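Local coordinates for protein cellulase IBT99 (Metagenomes, PDB 6WBT) that probably hydrolyses 6-phospho-alpha-glucosides as a family 4 glycosidase, using bound NAD and a manganese ion, and holds glucose 6-phosphate in its pocket, at residues A[8-13]-A[84-89]; A[35-40]-A[65-70]; A[104-109]-A[417-422]. All coordinates share one frame; numbering follows the deposited sequence.

Contact 1 (A[8-13]-A[84-89]). With NAD (nicotinamide-adenine-dinucleotide), chain G.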
loop_
_atom_site.group_PDB
_atom_site.type_symbol
_atom_site.label_atom_id
_atom_site.label_comp_id
_atom_site.label_asym_id
_atom_site.label_seq_id
_atom_site.Cartn_x
_atom_site.Cartn_y
_atom_site.Cartn_z
ATOM N N VAL A 8 -11.902 -39.372 0.024
ATOM C CA VAL A 8 -10.619 -39.968 0.370
ATOM C C VAL A 8 -10.094 -39.287 1.625
ATOM O O VAL A 8 -10.050 -38.054 1.697
ATOM C CB VAL A 8 -9.603 -39.844 -0.781
ATOM C CG1 VAL A 8 -8.282 -40.493 -0.397
ATOM C CG2 VAL A 8 -10.163 -40.466 -2.049
ATOM N N ILE A 9 -9.698 -40.089 2.609
ATOM C CA ILE A 9 -9.110 -39.592 3.846
ATOM C C ILE A 9 -7.608 -39.831 3.749
ATOM O O ILE A 9 -7.123 -40.939 3.997
ATOM C CB ILE A 9 -9.717 -40.268 5.078
ATOM C CG1 ILE A 9 -11.220 -39.997 5.147
ATOM C CG2 ILE A 9 -9.030 -39.781 6.345
ATOM C CD1 ILE A 9 -11.889 -40.578 6.370
ATOM N N CYS A 10 -6.867 -38.791 3.376
ATOM C CA CYS A 10 -5.411 -38.873 3.273
ATOM C C CYS A 10 -4.829 -38.958 4.677
ATOM O O CYS A 10 -4.748 -37.958 5.393
ATOM C CB CYS A 10 -4.861 -37.671 2.515
ATOM S SG CYS A 10 -3.075 -37.719 2.241
ATOM N N GLY A 11 -4.417 -40.158 5.074
ATOM C CA GLY A 11 -3.943 -40.386 6.423
ATOM C C GLY A 11 -4.936 -41.190 7.235
ATOM O O GLY A 11 -5.298 -40.804 8.351
ATOM N N GLY A 12 -5.386 -42.315 6.676
ATOM C CA GLY A 12 -6.385 -43.138 7.333
ATOM C C GLY A 12 -5.923 -43.766 8.629
ATOM O O GLY A 12 -6.758 -44.218 9.419
ATOM N N GLY A 13 -4.614 -43.806 8.868
ATOM C CA GLY A 13 -4.090 -44.354 10.103
ATOM C C GLY A 13 -3.985 -43.325 11.209
ATOM O O GLY A 13 -3.143 -43.448 12.104
ATOM N N ALA A 84 -7.377 -34.273 4.273
ATOM C CA ALA A 84 -6.005 -34.536 4.686
ATOM C C ALA A 84 -5.868 -34.409 6.196
ATOM O O ALA A 84 -6.290 -33.409 6.785
ATOM C CB ALA A 84 -5.042 -33.577 3.987
ATOM N N GLN A 85 -5.276 -35.424 6.816
ATOM C CA GLN A 85 -4.994 -35.400 8.246
ATOM C C GLN A 85 -3.681 -36.135 8.508
ATOM O O GLN A 85 -3.572 -36.972 9.405
ATOM C CB GLN A 85 -6.151 -36.000 9.044
ATOM C CG GLN A 85 -6.580 -37.387 8.594
ATOM C CD GLN A 85 -7.718 -37.939 9.428
ATOM O OE1 GLN A 85 -8.459 -37.187 10.063
ATOM N NE2 GLN A 85 -7.862 -39.259 9.435
HETATM N N MSE A 86 -2.662 -35.821 7.715
HETATM C CA MSE A 86 -1.364 -36.469 7.842
HETATM C C MSE A 86 -0.561 -35.891 9.001
HETATM O O MSE A 86 -0.774 -34.752 9.415
HETATM C CB MSE A 86 -0.567 -36.329 6.543
HETATM C CG MSE A 86 -0.124 -34.903 6.241
HETATM SE SE MSE A 86 0.938 -34.753 4.613
HETATM C CE MSE A 86 -0.402 -35.333 3.322
ATOM N N ARG A 87 0.362 -36.696 9.525
ATOM C CA ARG A 87 1.333 -36.260 10.528
ATOM C C ARG A 87 2.678 -36.829 10.092
ATOM O O ARG A 87 3.040 -37.947 10.471
ATOM C CB ARG A 87 0.947 -36.719 11.933
ATOM C CG ARG A 87 1.906 -36.246 13.014
ATOM C CD ARG A 87 1.578 -36.850 14.368
ATOM N NE ARG A 87 0.271 -36.432 14.864
ATOM C CZ ARG A 87 0.064 -35.341 15.596
ATOM N NH1 ARG A 87 1.081 -34.553 15.916
ATOM N NH2 ARG A 87 -1.159 -35.038 16.006
ATOM N N VAL A 88 3.408 -36.060 9.280
ATOM C CA VAL A 88 4.698 -36.518 8.779
ATOM C C VAL A 88 5.639 -36.753 9.948
ATOM O O VAL A 88 5.827 -35.881 10.806
ATOM C CB VAL A 88 5.279 -35.503 7.784
ATOM C CG1 VAL A 88 6.614 -35.998 7.249
ATOM C CG2 VAL A 88 4.300 -35.256 6.645
ATOM N N GLY A 89 6.236 -37.943 9.988
ATOM C CA GLY A 89 7.045 -38.359 11.108
ATOM C C GLY A 89 6.278 -39.033 12.224
ATOM O O GLY A 89 6.901 -39.660 13.092
HETATM P PA NAD G . -1.285 -39.835 13.883
HETATM O O1A NAD G . 0.204 -39.791 13.978
HETATM O O2A NAD G . -2.028 -40.653 14.887
HETATM O O5B NAD G . -1.697 -40.298 12.402
HETATM C C5B NAD G . -1.190 -39.561 11.256
HETATM C C4B NAD G . -1.254 -40.441 10.030
HETATM O O4B NAD G . -0.693 -39.735 8.891
HETATM C C3B NAD G . -0.484 -41.770 10.112
HETATM O O3B NAD G . -1.321 -42.834 9.678
HETATM C C2B NAD G . 0.669 -41.561 9.123
HETATM O O2B NAD G . 1.204 -42.757 8.599
HETATM C C1B NAD G . -0.022 -40.681 8.093
HETATM N N9A NAD G . 0.889 -39.990 7.187
HETATM C C8A NAD G . 2.122 -39.474 7.497
HETATM N N7A NAD G . 2.725 -38.913 6.479
HETATM C C5A NAD G . 1.841 -39.078 5.423
HETATM C C6A NAD G . 1.906 -38.702 4.068
HETATM N N6A NAD G . 2.940 -38.062 3.528
HETATM N N1A NAD G . 0.853 -39.022 3.279
HETATM C C2A NAD G . -0.183 -39.669 3.828
HETATM N N3A NAD G . -0.353 -40.070 5.085
HETATM C C4A NAD G . 0.705 -39.744 5.845
HETATM O O3 NAD G . -1.852 -38.336 13.929
HETATM P PN NAD G . -3.090 -37.670 14.703
HETATM O O1N NAD G . -4.323 -38.460 14.413
HETATM O O2N NAD G . -2.706 -37.445 16.127
HETATM O O5D NAD G . -3.174 -36.261 13.946
HETATM C C5D NAD G . -3.283 -36.275 12.501
HETATM C C4D NAD G . -3.082 -34.877 11.973
HETATM O O4D NAD G . -4.228 -34.069 12.324
HETATM C C3D NAD G . -1.871 -34.119 12.538
HETATM O O3D NAD G . -1.182 -33.463 11.482
HETATM C C2D NAD G . -2.557 -33.111 13.465
HETATM O O2D NAD G . -1.763 -31.988 13.812
HETATM C C1D NAD G . -3.779 -32.759 12.627
HETATM N N1N NAD G . -4.831 -32.059 13.417
HETATM C C2N NAD G . -5.040 -30.719 13.234
HETATM C C3N NAD G . -5.995 -30.044 13.979
HETATM C C7N NAD G . -6.214 -28.581 13.689
HETATM O O7N NAD G . -6.492 -27.818 14.609
HETATM N N7N NAD G . -6.129 -28.184 12.426
HETATM C C4N NAD G . -6.719 -30.742 14.941
HETATM C C5N NAD G . -6.524 -32.098 15.090
HETATM C C6N NAD G . -5.579 -32.738 14.318
#

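Contact 2 (A[35-40]-A[65-70]). With NAD (nicotinamide-adenine-dinucleotide), chain G.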
loop_
_atom_site.group_PDB
_atom_site.type_symbol
_atom_site.label_atom_id
_atom_site.label_comp_id
_atom_site.label_asym_id
_atom_site.label_seq_id
_atom_site.Cartn_x
_atom_site.Cartn_y
_atom_site.Cartn_z
ATOM N N GLU A 35 -17.991 -43.983 -2.590
ATOM C CA GLU A 35 -17.037 -44.843 -1.907
ATOM C C GLU A 35 -16.300 -44.031 -0.851
ATOM O O GLU A 35 -16.158 -42.812 -0.972
ATOM C CB GLU A 35 -16.023 -45.465 -2.875
ATOM C CG GLU A 35 -16.586 -46.557 -3.767
ATOM C CD GLU A 35 -15.545 -47.118 -4.714
ATOM O OE1 GLU A 35 -15.231 -48.322 -4.613
ATOM O OE2 GLU A 35 -15.034 -46.350 -5.554
ATOM N N LEU A 36 -15.832 -44.724 0.183
ATOM C CA LEU A 36 -15.004 -44.134 1.227
ATOM C C LEU A 36 -13.617 -44.756 1.138
ATOM O O LEU A 36 -13.474 -45.977 1.260
ATOM C CB LEU A 36 -15.612 -44.361 2.611
ATOM C CG LEU A 36 -14.974 -43.582 3.765
ATOM C CD1 LEU A 36 -15.267 -42.095 3.634
ATOM C CD2 LEU A 36 -15.449 -44.113 5.109
ATOM N N TRP A 37 -12.603 -43.923 0.925
ATOM C CA TRP A 37 -11.239 -44.385 0.713
ATOM C C TRP A 37 -10.348 -43.944 1.864
ATOM O O TRP A 37 -10.396 -42.784 2.286
ATOM C CB TRP A 37 -10.686 -43.861 -0.615
ATOM C CG TRP A 37 -11.200 -44.608 -1.807
ATOM C CD1 TRP A 37 -12.393 -44.420 -2.441
ATOM C CD2 TRP A 37 -10.535 -45.666 -2.509
ATOM N NE1 TRP A 37 -12.513 -45.294 -3.494
ATOM C CE2 TRP A 37 -11.385 -46.071 -3.557
ATOM C CE3 TRP A 37 -9.305 -46.311 -2.353
ATOM C CZ2 TRP A 37 -11.044 -47.089 -4.445
ATOM C CZ3 TRP A 37 -8.968 -47.323 -3.236
ATOM C CH2 TRP A 37 -9.834 -47.701 -4.268
ATOM N N LEU A 38 -9.538 -44.872 2.367
ATOM C CA LEU A 38 -8.548 -44.592 3.398
ATOM C C LEU A 38 -7.170 -44.777 2.778
ATOM O O LEU A 38 -6.780 -45.900 2.445
ATOM C CB LEU A 38 -8.736 -45.509 4.605
ATOM C CG LEU A 38 -10.067 -45.406 5.354
ATOM C CD1 LEU A 38 -10.077 -46.360 6.536
ATOM C CD2 LEU A 38 -10.335 -43.978 5.810
ATOM N N TYR A 39 -6.438 -43.680 2.618
ATOM C CA TYR A 39 -5.102 -43.704 2.044
ATOM C C TYR A 39 -4.076 -43.337 3.105
ATOM O O TYR A 39 -4.310 -42.450 3.931
ATOM C CB TYR A 39 -4.988 -42.740 0.861
ATOM C CG TYR A 39 -3.563 -42.478 0.428
ATOM C CD1 TYR A 39 -2.858 -43.417 -0.311
ATOM C CD2 TYR A 39 -2.923 -41.289 0.758
ATOM C CE1 TYR A 39 -1.553 -43.183 -0.709
ATOM C CE2 TYR A 39 -1.620 -41.045 0.366
ATOM C CZ TYR A 39 -0.940 -41.994 -0.367
ATOM O OH TYR A 39 0.356 -41.751 -0.757
ATOM N N ASP A 40 -2.936 -44.020 3.070
ATOM C CA ASP A 40 -1.863 -43.777 4.021
ATOM C C ASP A 40 -0.582 -44.372 3.461
ATOM O O ASP A 40 -0.607 -45.222 2.568
ATOM C CB ASP A 40 -2.189 -44.376 5.393
ATOM C CG ASP A 40 -1.423 -43.715 6.511
ATOM O OD1 ASP A 40 -0.189 -43.550 6.384
ATOM O OD2 ASP A 40 -2.065 -43.347 7.517
ATOM N N VAL A 65 -19.521 -48.560 1.194
ATOM C CA VAL A 65 -18.384 -49.419 0.880
ATOM C C VAL A 65 -17.092 -48.705 1.252
ATOM O O VAL A 65 -16.913 -47.515 0.961
ATOM C CB VAL A 65 -18.407 -49.813 -0.610
ATOM C CG1 VAL A 65 -18.675 -48.593 -1.481
ATOM C CG2 VAL A 65 -17.099 -50.481 -1.009
ATOM N N LEU A 66 -16.187 -49.427 1.906
ATOM C CA LEU A 66 -14.915 -48.886 2.362
ATOM C C LEU A 66 -13.774 -49.535 1.594
ATOM O O LEU A 66 -13.669 -50.766 1.551
ATOM C CB LEU A 66 -14.727 -49.113 3.865
ATOM C CG LEU A 66 -13.385 -48.667 4.451
ATOM C CD1 LEU A 66 -13.235 -47.156 4.373
ATOM C CD2 LEU A 66 -13.236 -49.152 5.883
ATOM N N LYS A 67 -12.921 -48.708 0.994
ATOM C CA LYS A 67 -11.733 -49.170 0.289
ATOM C C LYS A 67 -10.494 -48.650 1.007
ATOM O O LYS A 67 -10.421 -47.465 1.350
ATOM C CB LYS A 67 -11.738 -48.702 -1.168
ATOM C CG LYS A 67 -13.018 -49.029 -1.921
ATOM C CD LYS A 67 -12.772 -50.004 -3.063
ATOM C CE LYS A 67 -12.395 -51.385 -2.552
ATOM N NZ LYS A 67 -12.233 -52.362 -3.664
ATOM N N VAL A 68 -9.530 -49.535 1.238
ATOM C CA VAL A 68 -8.292 -49.200 1.930
ATOM C C VAL A 68 -7.130 -49.508 1.000
ATOM O O VAL A 68 -7.081 -50.585 0.395
ATOM C CB VAL A 68 -8.155 -49.971 3.256
ATOM C CG1 VAL A 68 -6.851 -49.609 3.950
ATOM C CG2 VAL A 68 -9.344 -49.682 4.160
ATOM N N THR A 69 -6.198 -48.566 0.885
ATOM C CA THR A 69 -5.070 -48.737 -0.019
ATOM C C THR A 69 -3.909 -47.871 0.444
ATOM O O THR A 69 -4.081 -46.920 1.211
ATOM C CB THR A 69 -5.442 -48.379 -1.461
ATOM O OG1 THR A 69 -4.309 -48.584 -2.312
ATOM C CG2 THR A 69 -5.873 -46.925 -1.547
ATOM N N VAL A 70 -2.717 -48.227 -0.035
ATOM C CA VAL A 70 -1.523 -47.410 0.121
ATOM C C VAL A 70 -1.003 -46.887 -1.208
ATOM O O VAL A 70 0.009 -46.182 -1.229
ATOM C CB VAL A 70 -0.409 -48.176 0.865
ATOM C CG1 VAL A 70 -0.845 -48.506 2.285
ATOM C CG2 VAL A 70 -0.037 -49.442 0.108
HETATM P PA NAD G . -1.285 -39.835 13.883
HETATM O O1A NAD G . 0.204 -39.791 13.978
HETATM O O2A NAD G . -2.028 -40.653 14.887
HETATM O O5B NAD G . -1.697 -40.298 12.402
HETATM C C5B NAD G . -1.190 -39.561 11.256
HETATM C C4B NAD G . -1.254 -40.441 10.030
HETATM O O4B NAD G . -0.693 -39.735 8.891
HETATM C C3B NAD G . -0.484 -41.770 10.112
HETATM O O3B NAD G . -1.321 -42.834 9.678
HETATM C C2B NAD G . 0.669 -41.561 9.123
HETATM O O2B NAD G . 1.204 -42.757 8.599
HETATM C C1B NAD G . -0.022 -40.681 8.093
HETATM N N9A NAD G . 0.889 -39.990 7.187
HETATM C C8A NAD G . 2.122 -39.474 7.497
HETATM N N7A NAD G . 2.725 -38.913 6.479
HETATM C C5A NAD G . 1.841 -39.078 5.423
HETATM C C6A NAD G . 1.906 -38.702 4.068
HETATM N N6A NAD G . 2.940 -38.062 3.528
HETATM N N1A NAD G . 0.853 -39.022 3.279
HETATM C C2A NAD G . -0.183 -39.669 3.828
HETATM N N3A NAD G . -0.353 -40.070 5.085
HETATM C C4A NAD G . 0.705 -39.744 5.845
HETATM O O3 NAD G . -1.852 -38.336 13.929
HETATM P PN NAD G . -3.090 -37.670 14.703
HETATM O O1N NAD G . -4.323 -38.460 14.413
HETATM O O2N NAD G . -2.706 -37.445 16.127
HETATM O O5D NAD G . -3.174 -36.261 13.946
HETATM C C5D NAD G . -3.283 -36.275 12.501
HETATM C C4D NAD G . -3.082 -34.877 11.973
HETATM O O4D NAD G . -4.228 -34.069 12.324
HETATM C C3D NAD G . -1.871 -34.119 12.538
HETATM O O3D NAD G . -1.182 -33.463 11.482
HETATM C C2D NAD G . -2.557 -33.111 13.465
HETATM O O2D NAD G . -1.763 -31.988 13.812
HETATM C C1D NAD G . -3.779 -32.759 12.627
HETATM N N1N NAD G . -4.831 -32.059 13.417
HETATM C C2N NAD G . -5.040 -30.719 13.234
HETATM C C3N NAD G . -5.995 -30.044 13.979
HETATM C C7N NAD G . -6.214 -28.581 13.689
HETATM O O7N NAD G . -6.492 -27.818 14.609
HETATM N N7N NAD G . -6.129 -28.184 12.426
HETATM C C4N NAD G . -6.719 -30.742 14.941
HETATM C C5N NAD G . -6.524 -32.098 15.090
HETATM C C6N NAD G . -5.579 -32.738 14.318
HETATM O O HOH W 1 1.924 -44.154 -0.531
#

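Contact 3 (A[104-109]-A[417-422])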
loop_
_atom_site.group_PDB
_atom_site.type_symbol
_atom_site.label_atom_id
_atom_site.label_comp_id
_atom_site.label_asym_id
_atom_site.label_seq_id
_atom_site.Cartn_x
_atom_site.Cartn_y
_atom_site.Cartn_z
ATOM N N HIS A 104 16.739 -27.328 25.440
ATOM C CA HIS A 104 17.325 -26.001 25.306
ATOM C C HIS A 104 16.535 -24.935 26.054
ATOM O O HIS A 104 16.769 -23.740 25.841
ATOM C CB HIS A 104 17.447 -25.622 23.829
ATOM C CG HIS A 104 18.447 -26.442 23.077
ATOM N ND1 HIS A 104 19.777 -26.094 22.986
ATOM C CD2 HIS A 104 18.312 -27.597 22.382
ATOM C CE1 HIS A 104 20.420 -26.997 22.268
ATOM N NE2 HIS A 104 19.554 -27.919 21.889
ATOM N N GLY A 105 15.607 -25.333 26.918
ATOM C CA GLY A 105 14.839 -24.374 27.693
ATOM C C GLY A 105 13.857 -23.549 26.890
ATOM O O GLY A 105 13.652 -22.367 27.196
ATOM N N CYS A 106 13.241 -24.141 25.870
ATOM C CA CYS A 106 12.270 -23.450 25.037
ATOM C C CYS A 106 10.967 -24.237 25.014
ATOM O O CYS A 106 10.928 -25.425 25.342
ATOM C CB CYS A 106 12.793 -23.249 23.606
ATOM S SG CYS A 106 14.282 -22.229 23.499
ATOM N N VAL A 107 9.894 -23.551 24.622
ATOM C CA VAL A 107 8.569 -24.161 24.598
ATOM C C VAL A 107 8.532 -25.235 23.520
ATOM O O VAL A 107 8.673 -24.944 22.327
ATOM C CB VAL A 107 7.480 -23.106 24.362
ATOM C CG1 VAL A 107 6.133 -23.777 24.125
ATOM C CG2 VAL A 107 7.404 -22.153 25.540
ATOM N N GLY A 108 8.342 -26.484 23.936
ATOM C CA GLY A 108 8.210 -27.584 23.005
ATOM C C GLY A 108 6.762 -27.940 22.743
ATOM O O GLY A 108 6.166 -28.735 23.476
ATOM N N GLN A 109 6.183 -27.350 21.702
ATOM C CA GLN A 109 4.783 -27.547 21.368
ATOM C C GLN A 109 4.667 -28.194 19.993
ATOM O O GLN A 109 5.618 -28.212 19.206
ATOM C CB GLN A 109 4.017 -26.216 21.402
ATOM C CG GLN A 109 2.578 -26.325 21.891
ATOM C CD GLN A 109 1.599 -26.647 20.780
ATOM O OE1 GLN A 109 1.841 -26.333 19.615
ATOM N NE2 GLN A 109 0.488 -27.282 21.135
ATOM N N THR A 417 9.425 -17.570 20.841
ATOM C CA THR A 417 9.811 -18.594 21.808
ATOM C C THR A 417 11.324 -18.650 21.979
ATOM O O THR A 417 11.822 -18.836 23.096
ATOM C CB THR A 417 9.267 -19.957 21.372
ATOM O OG1 THR A 417 7.834 -19.921 21.362
ATOM C CG2 THR A 417 9.736 -21.055 22.315
ATOM N N ILE A 418 12.067 -18.477 20.892
ATOM C CA ILE A 418 13.527 -18.522 20.934
ATOM C C ILE A 418 14.040 -17.211 21.517
ATOM O O ILE A 418 13.741 -16.135 20.981
ATOM C CB ILE A 418 14.115 -18.782 19.540
ATOM C CG1 ILE A 418 13.335 -19.893 18.834
ATOM C CG2 ILE A 418 15.585 -19.154 19.647
ATOM C CD1 ILE A 418 13.339 -21.210 19.570
ATOM N N PRO A 419 14.813 -17.249 22.607
ATOM C CA PRO A 419 15.232 -15.985 23.235
ATOM C C PRO A 419 16.304 -15.246 22.453
ATOM O O PRO A 419 16.228 -14.017 22.326
ATOM C CB PRO A 419 15.734 -16.436 24.612
ATOM C CG PRO A 419 16.196 -17.840 24.395
ATOM C CD PRO A 419 15.274 -18.428 23.360
ATOM N N SER A 420 17.303 -15.953 21.928
ATOM C CA SER A 420 18.415 -15.319 21.237
ATOM C C SER A 420 18.717 -16.077 19.952
ATOM O O SER A 420 18.245 -17.196 19.735
ATOM C CB SER A 420 19.668 -15.261 22.121
ATOM O OG SER A 420 20.126 -16.563 22.437
ATOM N N SER A 421 19.524 -15.446 19.093
ATOM C CA SER A 421 19.960 -16.106 17.867
ATOM C C SER A 421 20.924 -17.246 18.161
ATOM O O SER A 421 21.022 -18.193 17.370
ATOM C CB SER A 421 20.608 -15.089 16.925
ATOM O OG SER A 421 21.035 -15.705 15.723
ATOM N N LEU A 422 21.642 -17.173 19.285
ATOM C CA LEU A 422 22.552 -18.250 19.663
ATOM C C LEU A 422 21.787 -19.525 19.996
ATOM O O LEU A 422 22.196 -20.623 19.601
ATOM C CB LEU A 422 23.418 -17.811 20.846
ATOM C CG LEU A 422 24.238 -16.528 20.666
ATOM C CD1 LEU A 422 24.973 -16.153 21.947
ATOM C CD2 LEU A 422 25.215 -16.667 19.509
#

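Contact 1 (A[8-13]-A[84-89])
The side chain of Gln85 passes aslant over that of Ile9, its NE2 and CD nearest the CG2 methyl, where the first strand of a Rossmann fold runs into its glycine-rich turn, Gly11 to Gly13. The same NE2 gives a hydrogen bond to Gly11 O (3.2 Å); the oxygen lies near the amide plane, but the donor stands above the carbonyl plane. The extended chain beyond CG carries the amide there, and OE1 is held by Tyr147 OH, which fixes how the flat group is turned. Beside it, Gln85 N bonds to Cys10 O at 3.0 Å and 171°, tying the loop after strand 81-84 to the end of strand 5-10. The backbone angles of Gly11, with positive phi, by themselves call for glycine. Cys10 SG, anti to its own N (chi1 -177°), meets CE of Met86, a selenomethionine, at 3.7 Å. Both residues then reach the adenine of NAD, Cys10 SG at C2A (3.8 Å) and Met86 CB at C4A (3.7 Å). Further along the loop, Arg87 turns to the diphosphate: its NE donates to the bridging NAD O3 at 3.0 Å and 168°, and its NH2 to NAD O2N at 2.9 Å.

Contact 2 (A[35-40]-A[65-70])
Leu36 O is gripped from strand 66-69 by two groups: Lys67 N donates a hydrogen bond of 2.8 Å at 174°, and Leu66 CA comes up as a CA-H...O contact at 3.4 Å. Three more backbone bonds continue the parallel pairing: Leu36 N to Val65 O, Leu38 N to Lys67 O and Thr69 N to Leu38 O. The axes of strands 35-39 and 66-69 approach to 4.7 Å, and their directions differ by 22°, the twist of a parallel sheet.

Side chains divide between two faces. On one, Trp37 and Lys67 lie side by side, pointing the same way. With CG anti to the carbonyl carbon and beside the backbone N (chi1 -77°), the indole lies along Lys67, whose CB sits 3.4 Å from the centroid of the six-membered ring, over its centre, a CH-pi contact. Thr69 CG2 meets the ring edge at CZ3 (3.5 Å), while NE1 makes a weak hydrogen bond to Glu35 OE2. A leucine in place of Trp37 would probably leave the Lys67 methylenes without a flat surface to lie on and Glu35 OE2 without its weak indole donor. On the other face, Leu66 CD1 touches Leu36 CD2 (3.8 Å) and Leu38 CG (3.7 Å).

Past the strand, Asp40 accepts the adenosine ribose hydroxyl O2B of NAD at OD1 (2.7 Å), as an acidic residue at the end of the second strand does in many NAD-binding Rossmann folds. One water joins Tyr39 OH to Val70 O. The two strands and helix 43-60 form a beta-alpha-beta unit; helices 17-25 and 43-60 pack on the leucine face, helix 72-76 packs on the Trp37 and Tyr39 face, and strand 5-10 pairs with the inner strand.

Contact 3 (A[104-109]-A[417-422])
Apolar packing carries this contact, and its centre is the CG2 methyl of Thr417, which sits against Val107 and Cys106. It joins the loop after helix 90-103, a helix that ends in a Schellman motif with Gly105 at C-prime, to the turn leading into helix 421-434, where Ser420 is the N-cap. Thr417 and Val107 cross at about a right angle: CG2 lies 3.7 Å from Val107 CB and 3.4 Å from Val107 N, and is 4.0 Å from Cys106 CB. The threonine torsion explains this, for CG2 stands anti to the backbone N while OG1 lies beside it (chi1 -63°), which turns the methyl toward the 104-109 loop.

The polar groups named here bond outside the pair of segments. His104 NE2 pairs with Asp430 OD2 of helix 421-434, and Ser420 OG makes a weak capping bond to Val423 N. The 417-422 side also borders a second subunit, where Pro419 packs on Asp274 of that chain and Leu422 on its Met257.

The rest of the apolar packing is made by sulfur. Cys106 SG, anti to its own carbonyl carbon, touches two residues, 4.2 Å from Ile418 CD1 and 3.9 Å from Pro419 CD.

Contacts 1 and 2 both reach the parallel part of one mixed sheet, with centres 12 Å apart, and contact 2 is nested within the chain loop that contact 1 closes. They meet where strands 5-10 and 33-39 are neighbours: Ile9 N lies 2.8 Å from Trp37 O, a probable hydrogen bond, and Asp40 OD2 accepts from Gly13 N. Together they hold NAD, 84-89 reaching its adenine and diphosphate and 35-40 its adenosine ribose. Contact 3 is separate, its centre 29 Å from that of contact 1 and 41 Å from that of contact 2. In contact 1 the side chain of Gln85 is about 10 Å from the bound glucose 6-phosphate. In contact 3 the side chain of Val107 is about 12 Å from it.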